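Local coordinates for inactivation-no-after-potential D protein (Drosophila melanogaster, PDB 2QKT), which serves as a multi-PDZ scaffold in visual signal transduction, a G protein-coupled system, and is represented here by its fifth PDZ domain, at residues F4-M9 against D41-R46; L20-I25 against L61-C66; I50-G55 against S78-R83. One frame throughout, in Å; residues are numbered along the deposited sequence.

Contact 1 (F4-M9 against D41-R46); sequences FNVDLM and DSKLQR
K43 packs against F4 and V6, at the end of helix 38-43 where it rests on strand 2-9. Its CB touches both residues, CE1 of F4 at 4.0 Å and CG2 of V6 at 4.1 Å. The lysine chain then runs past V6 in the opposite direction. CD of K43 passes O of N5 at 3.9 Å. Further out the chain bends at its last torsion (chi4 60°), and NZ meets water 1 at 3.0 Å. The same water accepts the N-H of D7, its N also at 3.0 Å. F4 brings up the end of its ring. CZ reaches O of K43 obliquely at 3.2 Å, and CD2 of L44 lies at the ring edge. V6 CG2 also faces CG of L44, at 4.2 Å. The strand itself is bound on its sheet side, where F4 and V6 pair with V81 and M79 of strand 76-83. In this PDZ domain the helix end is therefore joined to the strand by carbon contacts and one water bridge, with no direct hydrogen bond between the two segments. The amine of K43 is met by a water, while its CB and CD touch F4 and V6.

Contact 2 (L20-I25 against L61-C66); sequences LSPNEI and LPFQVC
P22 and F63 meet side by side, their side chains pointing the same way. CG of P22 lies 3.9 Å from CD1 of F63, oblique to the ring. CB of P22 is 4.0 Å from CB of F63. F63 carries its CG between the backbone N and the carbonyl carbon (chi1 74°), and this sets the ring alongside the proline. At the other end of the contact CB of L20 packs on CB of C66 at 4.3 Å.

Carbon-to-carbonyl contacts add to this packing. O of C66 sits 3.5 Å from CB of L20 and also touches its CD1. O of F63 is 3.8 Å from CG of P22. No hydrogen bond links the two segments.

In PDZ domains the peptide groove normally lies between the second strand and the second helix. Here strand 18-23 meets the first turn of that helical region, 63-66, which is 3-10 in form. CA of P22 and CA of F63 are only 5.6 Å apart, consistent with a groove narrowed at this end.

C66 is also tied by a disulfide to C27 of strand 26-32, the neighbour of 18-23. SG of C66 is 4.0 Å from CA of P22, so the sulfur lies close to the strand backbone.

Within the segments, N of C66 donates to O of F63 at 3.3 Å. Beyond P22, OD1 of N23 takes the N-H of I25 on a lone pair, in an Asx turn. P22 packs on P22, and F63 on Y67, of the fourth subunit.

Contact 3 (I50-G55 against S78-R83); sequences ITKFNG and SMEVTR
K52 and T51 both face E80 across two antiparallel strands, a classic beta bulge within the PDZ sheet. The bulge shifts the register by one between I50 and K52. O of E80 accepts the N-H of T51, whose N is at 2.8 Å. OG1 of T51 also approaches this oxygen, a weak approach whose proton may go elsewhere. In return, N of E80 donates to O of K52 at 3.0 Å. At the strand end N54 is gripped twice. Its N gives to O of S78 at 2.9 Å, and its OD1 takes the N-H of S78, with N at 3.0 Å. Both bonds are straight, 165° at the hydrogen.

Waters serve side-chain oxygens and one backbone N-H. Water 2 links OG1 of T51 to OG1 of T82. Water 3 links OG1 of T51 to OE1 of E80, which accepts. Water 4 accepts from N of G55 and bonds OG of S78. K52 runs beside E80, yet NZ of K52 stays 4.6 Å from OE2 of E80, too far for a salt bridge. M79 N and V81 N look the other way, to strand 2-9. The buried face carries I50, F53, M79 and V81. There CG of M79 lies at the edge of the F53 ring, 3.7 Å from CD1, and SD of M79 is 3.9 Å from CD1 of I50.

Overall arrangement
All three contacts lie in one PDZ domain and reach its antiparallel sheet. Contact 3 is nearest the centre of the chain and joins strands 49-53 and 76-83. Contact 1 sets helix 38-43 against strand 2-9, the neighbour of 76-83. Contacts 1 and 3 touch through backbone pairing, with centres about 10 Å apart, and contact 1 closes before contact 3 opens along the chain. Contact 2 interleaves with both. Its centre is about 12 Å from that of contact 3, which it touches, and about 18 Å from that of contact 1, on the opposite side of the chain's centre. The sheet thus lies between the disulfide end, probably beside the peptide groove, and helix 38-43.

Contact 1 (F4-M9 against D41-R46)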
# COMPACT_ATOMS: atom_id res chain seq x y z
N PHE A 4 -17.55 -16.64 -9.99
CA PHE A 4 -18.90 -16.44 -9.49
C PHE A 4 -19.14 -14.98 -9.13
O PHE A 4 -18.21 -14.16 -9.14
CB PHE A 4 -19.14 -17.36 -8.29
CG PHE A 4 -18.23 -17.10 -7.12
CD1 PHE A 4 -18.57 -16.17 -6.15
CD2 PHE A 4 -17.02 -17.79 -6.99
CE1 PHE A 4 -17.72 -15.92 -5.06
CE2 PHE A 4 -16.16 -17.55 -5.90
CZ PHE A 4 -16.52 -16.62 -4.93
N ASN A 5 -20.39 -14.64 -8.80
CA ASN A 5 -20.70 -13.27 -8.44
C ASN A 5 -21.22 -13.18 -7.03
O ASN A 5 -21.79 -14.13 -6.49
CB ASN A 5 -21.74 -12.68 -9.40
CG ASN A 5 -21.26 -12.67 -10.83
OD1 ASN A 5 -20.16 -12.19 -11.11
ND2 ASN A 5 -22.07 -13.18 -11.73
N VAL A 6 -21.00 -12.03 -6.42
CA VAL A 6 -21.47 -11.79 -5.07
C VAL A 6 -22.17 -10.45 -5.05
O VAL A 6 -21.62 -9.44 -5.47
CB VAL A 6 -20.32 -11.77 -4.06
CG1 VAL A 6 -20.86 -11.46 -2.67
CG2 VAL A 6 -19.60 -13.11 -4.06
N ASP A 7 -23.40 -10.46 -4.56
CA ASP A 7 -24.21 -9.25 -4.47
C ASP A 7 -24.79 -9.16 -3.07
O ASP A 7 -25.32 -10.14 -2.55
CB ASP A 7 -25.33 -9.31 -5.51
CG ASP A 7 -24.81 -9.31 -6.93
OD1 ASP A 7 -24.43 -8.23 -7.44
OD2 ASP A 7 -24.74 -10.39 -7.54
N LEU A 8 -24.67 -7.99 -2.46
CA LEU A 8 -25.17 -7.78 -1.11
C LEU A 8 -25.53 -6.30 -0.95
O LEU A 8 -25.10 -5.46 -1.75
CB LEU A 8 -24.10 -8.21 -0.09
CG LEU A 8 -22.74 -7.50 -0.08
CD1 LEU A 8 -22.91 -6.10 0.49
CD2 LEU A 8 -21.76 -8.29 0.77
N MET A 9 -26.32 -5.98 0.06
CA MET A 9 -26.75 -4.61 0.31
C MET A 9 -26.01 -4.13 1.56
O MET A 9 -26.18 -4.71 2.62
CB MET A 9 -28.25 -4.59 0.56
CG MET A 9 -28.93 -3.33 0.12
SD MET A 9 -28.85 -3.19 -1.68
CE MET A 9 -29.45 -4.81 -2.16
N ASP A 41 -19.89 -14.45 4.25
CA ASP A 41 -19.64 -15.72 4.93
C ASP A 41 -19.99 -16.93 4.07
O ASP A 41 -19.43 -18.00 4.25
CB ASP A 41 -20.41 -15.80 6.26
CG ASP A 41 -20.05 -14.68 7.22
OD1 ASP A 41 -18.87 -14.28 7.26
OD2 ASP A 41 -20.94 -14.22 7.95
N SER A 42 -20.92 -16.74 3.13
CA SER A 42 -21.38 -17.81 2.25
C SER A 42 -20.61 -18.05 0.98
O SER A 42 -20.58 -19.19 0.49
CB SER A 42 -22.83 -17.58 1.83
OG SER A 42 -23.73 -18.03 2.82
N LYS A 43 -19.98 -17.02 0.43
CA LYS A 43 -19.31 -17.27 -0.83
C LYS A 43 -17.85 -16.84 -0.95
O LYS A 43 -17.18 -17.25 -1.91
CB LYS A 43 -20.11 -16.62 -1.97
CG LYS A 43 -21.63 -16.74 -1.90
CD LYS A 43 -22.25 -16.23 -3.19
CE LYS A 43 -23.72 -15.94 -3.04
NZ LYS A 43 -23.91 -14.91 -1.97
N LEU A 44 -17.35 -16.04 -0.02
CA LEU A 44 -15.97 -15.58 -0.12
C LEU A 44 -14.96 -16.20 0.83
O LEU A 44 -15.27 -16.50 1.99
CB LEU A 44 -15.91 -14.06 0.01
CG LEU A 44 -16.55 -13.27 -1.14
CD1 LEU A 44 -16.66 -11.79 -0.75
CD2 LEU A 44 -15.71 -13.44 -2.41
N GLN A 45 -13.75 -16.35 0.32
CA GLN A 45 -12.62 -16.91 1.06
C GLN A 45 -11.34 -16.17 0.73
O GLN A 45 -11.23 -15.52 -0.32
CB GLN A 45 -12.44 -18.38 0.71
CG GLN A 45 -13.48 -19.30 1.30
CD GLN A 45 -13.33 -20.72 0.80
OE1 GLN A 45 -12.28 -21.11 0.30
NE2 GLN A 45 -14.39 -21.51 0.96
N ARG A 46 -10.36 -16.26 1.63
CA ARG A 46 -9.07 -15.63 1.41
C ARG A 46 -8.51 -16.23 0.13
O ARG A 46 -8.64 -17.44 -0.11
CB ARG A 46 -8.13 -15.93 2.58
CG ARG A 46 -8.61 -15.40 3.92
CD ARG A 46 -7.59 -15.67 5.02
NE ARG A 46 -8.02 -15.14 6.31
CZ ARG A 46 -9.07 -15.58 6.99
NH1 ARG A 46 -9.81 -16.58 6.52
NH2 ARG A 46 -9.39 -15.03 8.16
O HOH W 1 -24.77 -13.06 -4.12

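Contact 2 (L20-I25 against L61-C66)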
# COMPACT_ATOMS: atom_id res chain seq x y z
N LEU A 20 -7.96 -6.16 1.32
CA LEU A 20 -7.47 -6.55 -0.01
C LEU A 20 -6.01 -6.23 -0.29
O LEU A 20 -5.38 -5.41 0.39
CB LEU A 20 -8.33 -5.85 -1.06
CG LEU A 20 -9.85 -5.84 -0.87
CD1 LEU A 20 -10.47 -5.03 -2.00
CD2 LEU A 20 -10.40 -7.26 -0.87
N SER A 21 -5.46 -6.89 -1.32
CA SER A 21 -4.09 -6.67 -1.77
C SER A 21 -4.10 -6.77 -3.29
O SER A 21 -4.96 -7.44 -3.87
CB SER A 21 -3.13 -7.69 -1.17
OG SER A 21 -3.43 -8.98 -1.64
N PRO A 22 -3.15 -6.10 -3.96
CA PRO A 22 -3.08 -6.14 -5.42
C PRO A 22 -2.89 -7.53 -6.04
O PRO A 22 -2.16 -8.36 -5.50
CB PRO A 22 -1.91 -5.20 -5.73
CG PRO A 22 -1.95 -4.23 -4.55
CD PRO A 22 -2.07 -5.25 -3.44
N ASN A 23 -3.55 -7.76 -7.17
CA ASN A 23 -3.43 -9.01 -7.89
C ASN A 23 -3.36 -8.71 -9.38
O ASN A 23 -3.92 -7.71 -9.84
CB ASN A 23 -4.62 -9.93 -7.60
CG ASN A 23 -4.47 -11.29 -8.26
OD1 ASN A 23 -4.67 -11.44 -9.48
ND2 ASN A 23 -4.10 -12.29 -7.47
N GLU A 24 -2.67 -9.55 -10.13
CA GLU A 24 -2.54 -9.34 -11.57
C GLU A 24 -3.88 -9.03 -12.24
O GLU A 24 -3.96 -8.15 -13.10
CB GLU A 24 -1.91 -10.56 -12.24
CG GLU A 24 -1.77 -10.41 -13.75
CD GLU A 24 -1.42 -11.72 -14.44
OE1 GLU A 24 -1.33 -12.76 -13.75
OE2 GLU A 24 -1.26 -11.70 -15.68
N ILE A 25 -4.93 -9.75 -11.86
CA ILE A 25 -6.23 -9.55 -12.49
C ILE A 25 -7.29 -8.89 -11.61
O ILE A 25 -8.49 -8.98 -11.90
CB ILE A 25 -6.78 -10.89 -13.02
CG1 ILE A 25 -7.11 -11.82 -11.84
CG2 ILE A 25 -5.74 -11.55 -13.93
CD1 ILE A 25 -7.79 -13.12 -12.24
N LEU A 61 -6.25 -1.07 -13.64
CA LEU A 61 -6.31 0.12 -12.80
C LEU A 61 -5.05 0.18 -11.94
O LEU A 61 -4.41 -0.85 -11.70
CB LEU A 61 -7.52 0.09 -11.86
CG LEU A 61 -8.90 -0.01 -12.52
CD1 LEU A 61 -9.98 -0.03 -11.46
CD2 LEU A 61 -9.12 1.17 -13.47
N PRO A 62 -4.69 1.38 -11.44
CA PRO A 62 -3.51 1.50 -10.59
C PRO A 62 -3.72 0.49 -9.45
O PRO A 62 -4.84 0.33 -8.96
CB PRO A 62 -3.59 2.95 -10.12
CG PRO A 62 -4.18 3.63 -11.33
CD PRO A 62 -5.35 2.69 -11.58
N PHE A 63 -2.65 -0.17 -9.03
CA PHE A 63 -2.73 -1.18 -7.98
C PHE A 63 -3.35 -0.65 -6.69
O PHE A 63 -4.02 -1.39 -5.97
CB PHE A 63 -1.34 -1.77 -7.71
CG PHE A 63 -0.41 -0.86 -6.95
CD1 PHE A 63 -0.47 -0.78 -5.56
CD2 PHE A 63 0.51 -0.07 -7.63
CE1 PHE A 63 0.37 0.08 -4.85
CE2 PHE A 63 1.36 0.80 -6.93
CZ PHE A 63 1.29 0.88 -5.54
N GLN A 64 -3.16 0.64 -6.41
CA GLN A 64 -3.71 1.19 -5.18
C GLN A 64 -5.23 1.26 -5.07
O GLN A 64 -5.77 1.55 -4.00
CB GLN A 64 -3.08 2.56 -4.84
CG GLN A 64 -3.22 3.65 -5.88
CD GLN A 64 -2.10 3.64 -6.92
OE1 GLN A 64 -1.90 2.66 -7.63
NE2 GLN A 64 -1.39 4.76 -7.01
N VAL A 65 -5.94 0.98 -6.16
CA VAL A 65 -7.40 1.01 -6.11
C VAL A 65 -7.92 -0.05 -5.12
O VAL A 65 -9.01 0.09 -4.56
CB VAL A 65 -8.04 0.74 -7.50
CG1 VAL A 65 -7.69 -0.66 -8.00
CG2 VAL A 65 -9.54 0.92 -7.42
N CYS A 66 -7.12 -1.09 -4.90
CA CYS A 66 -7.50 -2.17 -3.99
C CYS A 66 -7.48 -1.73 -2.53
O CYS A 66 -7.94 -2.47 -1.66
CB CYS A 66 -6.55 -3.35 -4.14
SG CYS A 66 -6.55 -4.09 -5.80

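Contact 3 (I50-G55 against S78-R83)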
# COMPACT_ATOMS: atom_id res chain seq x y z
N ILE A 50 -11.27 -10.29 -6.58
CA ILE A 50 -12.38 -9.48 -7.04
C ILE A 50 -11.89 -8.88 -8.36
O ILE A 50 -10.93 -8.11 -8.36
CB ILE A 50 -12.69 -8.34 -6.06
CG1 ILE A 50 -13.08 -8.91 -4.70
CG2 ILE A 50 -13.80 -7.46 -6.63
CD1 ILE A 50 -13.33 -7.87 -3.65
N THR A 51 -12.54 -9.23 -9.47
CA THR A 51 -12.14 -8.73 -10.78
C THR A 51 -12.94 -7.54 -11.28
O THR A 51 -12.51 -6.82 -12.18
CB THR A 51 -12.22 -9.84 -11.83
OG1 THR A 51 -13.56 -10.36 -11.85
CG2 THR A 51 -11.24 -10.95 -11.50
N LYS A 52 -14.12 -7.33 -10.72
CA LYS A 52 -14.95 -6.21 -11.11
C LYS A 52 -15.76 -5.80 -9.89
O LYS A 52 -16.27 -6.65 -9.15
CB LYS A 52 -15.90 -6.57 -12.27
CG LYS A 52 -16.72 -5.35 -12.74
CD LYS A 52 -17.86 -5.68 -13.69
CE LYS A 52 -17.41 -6.00 -15.10
NZ LYS A 52 -18.13 -5.06 -16.01
N PHE A 53 -15.88 -4.49 -9.69
CA PHE A 53 -16.62 -3.96 -8.57
C PHE A 53 -17.57 -2.87 -9.07
O PHE A 53 -17.12 -1.91 -9.69
CB PHE A 53 -15.66 -3.37 -7.54
CG PHE A 53 -16.32 -2.98 -6.25
CD1 PHE A 53 -16.79 -3.96 -5.38
CD2 PHE A 53 -16.53 -1.64 -5.94
CE1 PHE A 53 -17.46 -3.62 -4.22
CE2 PHE A 53 -17.21 -1.28 -4.77
CZ PHE A 53 -17.68 -2.27 -3.91
N ASN A 54 -18.86 -3.02 -8.78
CA ASN A 54 -19.89 -2.07 -9.20
C ASN A 54 -19.73 -1.56 -10.63
O ASN A 54 -19.80 -0.36 -10.89
CB ASN A 54 -19.97 -0.88 -8.24
CG ASN A 54 -20.63 -1.24 -6.93
OD1 ASN A 54 -21.24 -2.31 -6.81
ND2 ASN A 54 -20.54 -0.35 -5.95
N GLY A 55 -19.52 -2.49 -11.55
CA GLY A 55 -19.38 -2.12 -12.95
C GLY A 55 -17.99 -1.75 -13.42
O GLY A 55 -17.77 -1.61 -14.62
N SER A 78 -21.97 -5.06 -5.84
CA SER A 78 -21.90 -6.12 -6.82
C SER A 78 -20.46 -6.45 -7.18
O SER A 78 -19.72 -5.59 -7.66
CB SER A 78 -22.68 -5.70 -8.07
OG SER A 78 -21.99 -6.10 -9.24
N MET A 79 -20.06 -7.70 -6.97
CA MET A 79 -18.70 -8.10 -7.27
C MET A 79 -18.63 -9.32 -8.18
O MET A 79 -19.46 -10.22 -8.08
CB MET A 79 -17.95 -8.49 -5.99
CG MET A 79 -17.90 -7.47 -4.88
SD MET A 79 -17.16 -8.24 -3.41
CE MET A 79 -18.52 -8.12 -2.27
N GLU A 80 -17.62 -9.35 -9.04
CA GLU A 80 -17.37 -10.50 -9.89
C GLU A 80 -16.07 -11.07 -9.30
O GLU A 80 -15.10 -10.33 -9.09
CB GLU A 80 -17.23 -10.09 -11.36
CG GLU A 80 -18.61 -9.92 -12.02
CD GLU A 80 -18.55 -9.48 -13.46
OE1 GLU A 80 -17.54 -9.77 -14.14
OE2 GLU A 80 -19.53 -8.88 -13.94
N VAL A 81 -16.07 -12.36 -9.02
CA VAL A 81 -14.93 -13.00 -8.38
C VAL A 81 -14.37 -14.24 -9.07
O VAL A 81 -15.11 -15.02 -9.67
CB VAL A 81 -15.33 -13.39 -6.92
CG1 VAL A 81 -14.15 -14.01 -6.18
CG2 VAL A 81 -15.84 -12.15 -6.18
N THR A 82 -13.05 -14.40 -8.98
CA THR A 82 -12.37 -15.55 -9.54
C THR A 82 -11.67 -16.26 -8.38
O THR A 82 -11.02 -15.63 -7.55
CB THR A 82 -11.30 -15.17 -10.58
OG1 THR A 82 -11.95 -14.72 -11.78
CG2 THR A 82 -10.40 -16.35 -10.89
N ARG A 83 -11.83 -17.58 -8.34
CA ARG A 83 -11.23 -18.40 -7.29
C ARG A 83 -10.27 -19.46 -7.82
O ARG A 83 -10.67 -20.38 -8.51
CB ARG A 83 -12.32 -19.09 -6.47
CG ARG A 83 -11.77 -19.97 -5.38
CD ARG A 83 -12.51 -19.75 -4.07
NE ARG A 83 -13.76 -20.49 -3.95
CZ ARG A 83 -14.70 -20.23 -3.04
NH1 ARG A 83 -14.54 -19.22 -2.18
NH2 ARG A 83 -15.77 -20.99 -2.98
O HOH W 2 -14.06 -12.90 -11.97
O HOH W 3 -14.73 -9.68 -14.11
O HOH W 4 -19.57 -5.47 -10.64